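Local coordinates for Card1 endonuclease domain-containing protein (PDB 1XMX) that is of unknown function but carries a Card1-like endonuclease domain of the PDDEXK clan and may bind nucleic acid, at residues Thr256-Thr261 with Leu294-Val299; Lys263-Asp268 with His374-Phe379. All blocks are in the same frame, centred on the assembly; numbering follows the deposited sequence.

Contact 1 (Thr256-Thr261 with Leu294-Val299); sequences TLVHST and LDVATV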
loop_
_atom_site.group_PDB
_atom_site.type_symbol
_atom_site.label_atom_id
_atom_site.label_comp_id
_atom_site.label_asym_id
_atom_site.label_seq_id
_atom_site.Cartn_x
_atom_site.Cartn_y
_atom_site.Cartn_z
ATOM N N THR A 256 -11.367 -5.057 -9.670
ATOM C CA THR A 256 -12.533 -5.285 -8.841
ATOM C C THR A 256 -12.534 -6.662 -8.182
ATOM O O THR A 256 -12.855 -6.771 -7.001
ATOM C CB THR A 256 -13.817 -5.167 -9.700
ATOM O OG1 THR A 256 -13.886 -3.851 -10.255
ATOM C CG2 THR A 256 -15.049 -5.359 -8.827
ATOM N N LEU A 257 -12.224 -7.705 -8.967
ATOM C CA LEU A 257 -12.044 -9.084 -8.499
ATOM C C LEU A 257 -10.891 -9.174 -7.462
ATOM O O LEU A 257 -11.027 -9.796 -6.395
ATOM C CB LEU A 257 -11.745 -10.016 -9.687
ATOM C CG LEU A 257 -11.324 -11.443 -9.281
ATOM C CD1 LEU A 257 -12.458 -12.266 -8.673
ATOM C CD2 LEU A 257 -10.701 -12.122 -10.493
ATOM N N VAL A 258 -9.757 -8.548 -7.773
ATOM C CA VAL A 258 -8.653 -8.586 -6.844
ATOM C C VAL A 258 -9.030 -7.867 -5.539
ATOM O O VAL A 258 -8.753 -8.360 -4.453
ATOM C CB VAL A 258 -7.377 -7.956 -7.393
ATOM C CG1 VAL A 258 -6.313 -7.853 -6.232
ATOM C CG2 VAL A 258 -6.867 -8.766 -8.628
ATOM N N HIS A 259 -9.659 -6.714 -5.632
ATOM C CA HIS A 259 -10.092 -6.042 -4.432
ATOM C C HIS A 259 -11.071 -6.901 -3.611
ATOM O O HIS A 259 -10.964 -7.002 -2.391
ATOM C CB HIS A 259 -10.690 -4.705 -4.794
ATOM C CG HIS A 259 -11.216 -3.938 -3.627
ATOM N ND1 HIS A 259 -10.389 -3.369 -2.669
ATOM C CD2 HIS A 259 -12.487 -3.634 -3.269
ATOM C CE1 HIS A 259 -11.132 -2.727 -1.786
ATOM N NE2 HIS A 259 -12.405 -2.873 -2.127
ATOM N N SER A 260 -12.032 -7.491 -4.296
ATOM C CA SER A 260 -13.023 -8.339 -3.659
ATOM C C SER A 260 -12.399 -9.580 -2.996
ATOM O O SER A 260 -12.890 -10.039 -1.988
ATOM C CB SER A 260 -14.049 -8.761 -4.697
ATOM O OG SER A 260 -14.927 -7.675 -4.977
ATOM N N THR A 261 -11.382 -10.154 -3.627
ATOM C CA THR A 261 -10.629 -11.285 -3.088
ATOM C C THR A 261 -9.774 -10.928 -1.847
ATOM O O THR A 261 -9.725 -11.688 -0.882
ATOM C CB THR A 261 -9.738 -11.865 -4.207
ATOM O OG1 THR A 261 -10.606 -12.223 -5.278
ATOM C CG2 THR A 261 -8.932 -13.071 -3.759
ATOM N N LEU A 294 -3.281 3.702 -7.705
ATOM C CA LEU A 294 -2.998 2.366 -7.169
ATOM C C LEU A 294 -4.237 1.483 -7.369
ATOM O O LEU A 294 -5.297 1.742 -6.793
ATOM C CB LEU A 294 -2.576 2.430 -5.676
ATOM C CG LEU A 294 -1.573 3.463 -5.239
ATOM C CD1 LEU A 294 -1.293 3.400 -3.763
ATOM C CD2 LEU A 294 -0.264 3.311 -5.955
ATOM N N ASP A 295 -4.128 0.484 -8.249
ATOM C CA ASP A 295 -5.285 -0.331 -8.600
ATOM C C ASP A 295 -5.913 -0.964 -7.343
ATOM O O ASP A 295 -7.091 -0.748 -7.059
ATOM C CB ASP A 295 -4.945 -1.347 -9.708
ATOM C CG ASP A 295 -4.541 -0.671 -11.023
ATOM O OD1 ASP A 295 -4.892 0.513 -11.237
ATOM O OD2 ASP A 295 -3.837 -1.294 -11.849
ATOM N N VAL A 296 -5.121 -1.727 -6.592
ATOM C CA VAL A 296 -5.533 -2.199 -5.270
ATOM C C VAL A 296 -4.361 -1.923 -4.366
ATOM O O VAL A 296 -3.217 -2.296 -4.663
ATOM C CB VAL A 296 -5.874 -3.721 -5.235
ATOM C CG1 VAL A 296 -6.411 -4.167 -3.798
ATOM C CG2 VAL A 296 -6.860 -4.067 -6.326
ATOM N N ALA A 297 -4.630 -1.196 -3.302
ATOM C CA ALA A 297 -3.624 -0.898 -2.293
ATOM C C ALA A 297 -4.058 -1.541 -0.982
ATOM O O ALA A 297 -5.237 -1.468 -0.625
ATOM C CB ALA A 297 -3.502 0.602 -2.098
ATOM N N THR A 298 -3.103 -2.152 -0.269
ATOM C CA THR A 298 -3.318 -2.638 1.106
ATOM C C THR A 298 -2.179 -2.222 2.041
ATOM O O THR A 298 -1.094 -1.819 1.597
ATOM C CB THR A 298 -3.433 -4.169 1.191
ATOM O OG1 THR A 298 -2.223 -4.757 0.714
ATOM C CG2 THR A 298 -4.541 -4.681 0.333
ATOM N N VAL A 299 -2.440 -2.273 3.342
ATOM C CA VAL A 299 -1.347 -2.323 4.315
ATOM C C VAL A 299 -1.503 -3.685 5.013
ATOM O O VAL A 299 -2.621 -4.058 5.449
ATOM C CB VAL A 299 -1.386 -1.131 5.353
ATOM C CG1 VAL A 299 -0.188 -1.216 6.337
ATOM C CG2 VAL A 299 -1.350 0.214 4.646
#
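V258 and V296 meet methyl to methyl, their branches slanting across one another, with V258 CG1 3.8 Å from V296 CG2. V296 CG2, which stands beside its own backbone N, reaches the helix between two successive residues: besides the V258 methyl it comes within 3.9 Å of H259 N and 4.2 Å of H259 CB. V296 CG1, anti to the backbone N (chi1 -176°), lies 4.2 Å from H259 CA and near the plane of the imidazole, at the ring's edge. A short beta-branched residue suits this place because the chain runs close to the helix here, the CA atoms of H259 and V296 being 6.0 Å apart; its compact fork fits where the backbone itself is part of the surface. V258 also packs on I307 and C309 of strand 303-310, while H259 packs on R275. The contact thus sets helix 243-266 against the bent strand 288-300, just where the chain turns a corner at D295 and V296. No hydrogen bond crosses it, and H259 ND1, buried here, finds no partner in the model. Across these segments the chemistry is van der Waals packing of methyls on a helix, with the unpartnered ND1 a probable cost of burial.

Contact 2 (Lys263-Asp268 with His374-Phe379); sequences KQIQDD and HLTQWF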
loop_
_atom_site.group_PDB
_atom_site.type_symbol
_atom_site.label_atom_id
_atom_site.label_comp_id
_atom_site.label_asym_id
_atom_site.label_seq_id
_atom_site.Cartn_x
_atom_site.Cartn_y
_atom_site.Cartn_z
ATOM N N LYS A 263 -10.525 -8.603 0.177
ATOM C CA LYS A 263 -11.542 -8.419 1.225
ATOM C C LYS A 263 -11.983 -9.764 1.854
ATOM O O LYS A 263 -12.140 -9.851 3.071
ATOM C CB LYS A 263 -12.744 -7.648 0.685
ATOM C CG LYS A 263 -13.865 -7.553 1.675
ATOM C CD LYS A 263 -15.109 -6.956 1.049
ATOM C CE LYS A 263 -16.242 -6.855 2.079
ATOM N NZ LYS A 263 -17.430 -6.216 1.444
ATOM N N GLN A 264 -12.160 -10.794 1.017
ATOM C CA GLN A 264 -12.321 -12.178 1.495
ATOM C C GLN A 264 -11.192 -12.748 2.334
ATOM O O GLN A 264 -11.440 -13.395 3.363
ATOM C CB GLN A 264 -12.523 -13.139 0.313
ATOM C CG GLN A 264 -13.882 -13.097 -0.154
ATOM C CD GLN A 264 -14.198 -14.211 -1.122
ATOM O OE1 GLN A 264 -13.608 -15.318 -1.070
ATOM N NE2 GLN A 264 -15.150 -13.940 -2.004
ATOM N N ILE A 265 -9.953 -12.558 1.882
ATOM C CA ILE A 265 -8.772 -13.057 2.623
ATOM C C ILE A 265 -8.689 -12.354 3.945
ATOM O O ILE A 265 -8.359 -12.947 4.947
ATOM C CB ILE A 265 -7.487 -12.819 1.815
ATOM C CG1 ILE A 265 -7.513 -13.691 0.559
ATOM C CG2 ILE A 265 -6.251 -13.121 2.656
ATOM C CD1 ILE A 265 -6.551 -13.257 -0.544
ATOM N N GLN A 266 -9.056 -11.086 3.971
ATOM C CA GLN A 266 -8.925 -10.267 5.185
ATOM C C GLN A 266 -9.877 -10.739 6.306
ATOM O O GLN A 266 -9.600 -10.573 7.486
ATOM C CB GLN A 266 -9.167 -8.805 4.819
ATOM C CG GLN A 266 -9.109 -7.794 5.946
ATOM C CD GLN A 266 -9.560 -6.424 5.489
ATOM O OE1 GLN A 266 -10.538 -6.318 4.738
ATOM N NE2 GLN A 266 -8.862 -5.368 5.929
ATOM N N ASP A 267 -10.996 -11.336 5.932
ATOM C CA ASP A 267 -11.901 -11.949 6.919
ATOM C C ASP A 267 -11.146 -12.953 7.800
ATOM O O ASP A 267 -11.490 -13.128 8.939
ATOM C CB ASP A 267 -13.069 -12.664 6.217
ATOM C CG ASP A 267 -14.026 -11.690 5.507
ATOM O OD1 ASP A 267 -14.100 -10.513 5.916
ATOM O OD2 ASP A 267 -14.719 -12.098 4.548
ATOM N N ASP A 268 -10.118 -13.623 7.287
ATOM C CA ASP A 268 -9.398 -14.572 8.116
ATOM C C ASP A 268 -7.945 -14.228 8.416
ATOM O O ASP A 268 -7.281 -15.039 9.061
ATOM C CB ASP A 268 -9.400 -15.945 7.483
ATOM C CG ASP A 268 -10.780 -16.543 7.406
ATOM O OD1 ASP A 268 -11.542 -16.467 8.408
ATOM O OD2 ASP A 268 -11.119 -17.068 6.317
ATOM N N HIS A 374 -2.748 -17.508 -4.129
ATOM C CA HIS A 374 -1.502 -16.786 -4.408
ATOM C C HIS A 374 -1.479 -15.445 -3.695
ATOM O O HIS A 374 -0.449 -15.032 -3.221
ATOM C CB HIS A 374 -1.286 -16.601 -5.897
ATOM C CG HIS A 374 -1.140 -17.880 -6.651
ATOM N ND1 HIS A 374 -0.110 -18.761 -6.427
ATOM C CD2 HIS A 374 -1.884 -18.424 -7.647
ATOM C CE1 HIS A 374 -0.217 -19.792 -7.254
ATOM N NE2 HIS A 374 -1.281 -19.608 -8.005
ATOM N N LEU A 375 -2.614 -14.779 -3.586
ATOM C CA LEU A 375 -2.681 -13.550 -2.843
ATOM C C LEU A 375 -2.462 -13.793 -1.342
ATOM O O LEU A 375 -1.803 -13.008 -0.663
ATOM C CB LEU A 375 -4.018 -12.863 -3.104
ATOM C CG LEU A 375 -4.253 -12.031 -4.405
ATOM C CD1 LEU A 375 -5.573 -11.339 -4.396
ATOM C CD2 LEU A 375 -3.135 -10.977 -4.553
ATOM N N THR A 376 -3.039 -14.873 -0.825
ATOM C CA THR A 376 -2.866 -15.271 0.570
ATOM C C THR A 376 -1.402 -15.532 0.826
ATOM O O THR A 376 -0.837 -15.017 1.755
ATOM C CB THR A 376 -3.731 -16.545 0.922
ATOM O OG1 THR A 376 -5.106 -16.310 0.591
ATOM C CG2 THR A 376 -3.679 -16.844 2.456
ATOM N N GLN A 377 -0.773 -16.315 -0.015
ATOM C CA GLN A 377 0.634 -16.560 0.139
ATOM C C GLN A 377 1.439 -15.269 0.205
ATOM O O GLN A 377 2.310 -15.141 1.082
ATOM C CB GLN A 377 1.132 -17.465 -0.972
ATOM C CG GLN A 377 0.444 -18.840 -0.889
ATOM C CD GLN A 377 0.751 -19.754 -2.072
ATOM O OE1 GLN A 377 1.119 -19.301 -3.170
ATOM N NE2 GLN A 377 0.530 -21.024 -1.881
ATOM N N TRP A 378 1.127 -14.300 -0.665
ATOM C CA TRP A 378 1.909 -13.056 -0.775
ATOM C C TRP A 378 1.737 -12.316 0.532
ATOM O O TRP A 378 2.742 -11.837 1.122
ATOM C CB TRP A 378 1.409 -12.166 -1.906
ATOM C CG TRP A 378 2.252 -10.948 -2.214
ATOM C CD1 TRP A 378 3.611 -10.900 -2.396
ATOM C CD2 TRP A 378 1.761 -9.623 -2.423
ATOM N NE1 TRP A 378 4.009 -9.574 -2.639
ATOM C CE2 TRP A 378 2.876 -8.791 -2.687
ATOM C CE3 TRP A 378 0.486 -9.045 -2.392
ATOM C CZ2 TRP A 378 2.732 -7.439 -2.947
ATOM C CZ3 TRP A 378 0.360 -7.704 -2.617
ATOM C CH2 TRP A 378 1.481 -6.916 -2.922
ATOM N N PHE A 379 0.492 -12.295 1.026
ATOM C CA PHE A 379 0.191 -11.572 2.273
ATOM C C PHE A 379 0.738 -12.255 3.535
ATOM O O PHE A 379 1.017 -11.568 4.534
ATOM C CB PHE A 379 -1.296 -11.387 2.463
ATOM C CG PHE A 379 -1.941 -10.464 1.450
ATOM C CD1 PHE A 379 -1.296 -9.295 1.031
ATOM C CD2 PHE A 379 -3.199 -10.764 0.913
ATOM C CE1 PHE A 379 -1.920 -8.404 0.131
ATOM C CE2 PHE A 379 -3.831 -9.861 0.004
ATOM C CZ PHE A 379 -3.188 -8.693 -0.388
#
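The end of helix 243-266 approaches helix 371-380 most closely at I265 and T376, whose CA atoms are 6.6 Å apart. Within residues 263-268 only I265 reaches residues 374-379; T261 and V262 of the same helix also pack on L375. I265 CG1, CG2 and CD1 all lie round T376 OG1, CG1 and CD1 each at 3.6 Å. CD1, at the end of an extended chain (chi2 161°), also touches L375 CB at 3.6 Å, the two side chains crossing at about a right angle. On the other branch, I265 CG2 meets the F379 ring obliquely, 4.2 Å from F379 CD2. Isoleucine suits the position because its two unequal branches can serve a leucine and a phenylalanine one helical turn apart. Threonine can lie beside it because a hydrogen bond to K372 O, in its own helix, satisfies the hydroxyl's polarity and lets it face hydrocarbon. I272 of strand 272-276 packs on both I265 and F379, extending the apolar cluster toward the sheet. No hydrogen bond or salt bridge links the two segments, so their fit here is consistent with close packing of aliphatic and aromatic groups.

Both contacts are buried and draw on helix 243-266, which meets a strand in contact 1 and another helix, 371-380, in contact 2. Their centres are about 11 Å apart, and they adjoin in one packed region: T261 CG2 lies 3.8 Å from L375 CD1, an apolar link, and L375 also reaches V258. Contact 1, nearer the centre of the chain, uses small valines and H259, whose buried ND1 has no partner; contact 2 uses longer and aromatic side chains, and its polar hydroxyl, T376 OG1, is satisfied by K372 O. In the Card1-like endonuclease domain, contact 1 seats helix 243-266 on strand 288-300, and contact 2 packs helix 371-380 beside it, with I272 and I363 among the sheet residues nearby.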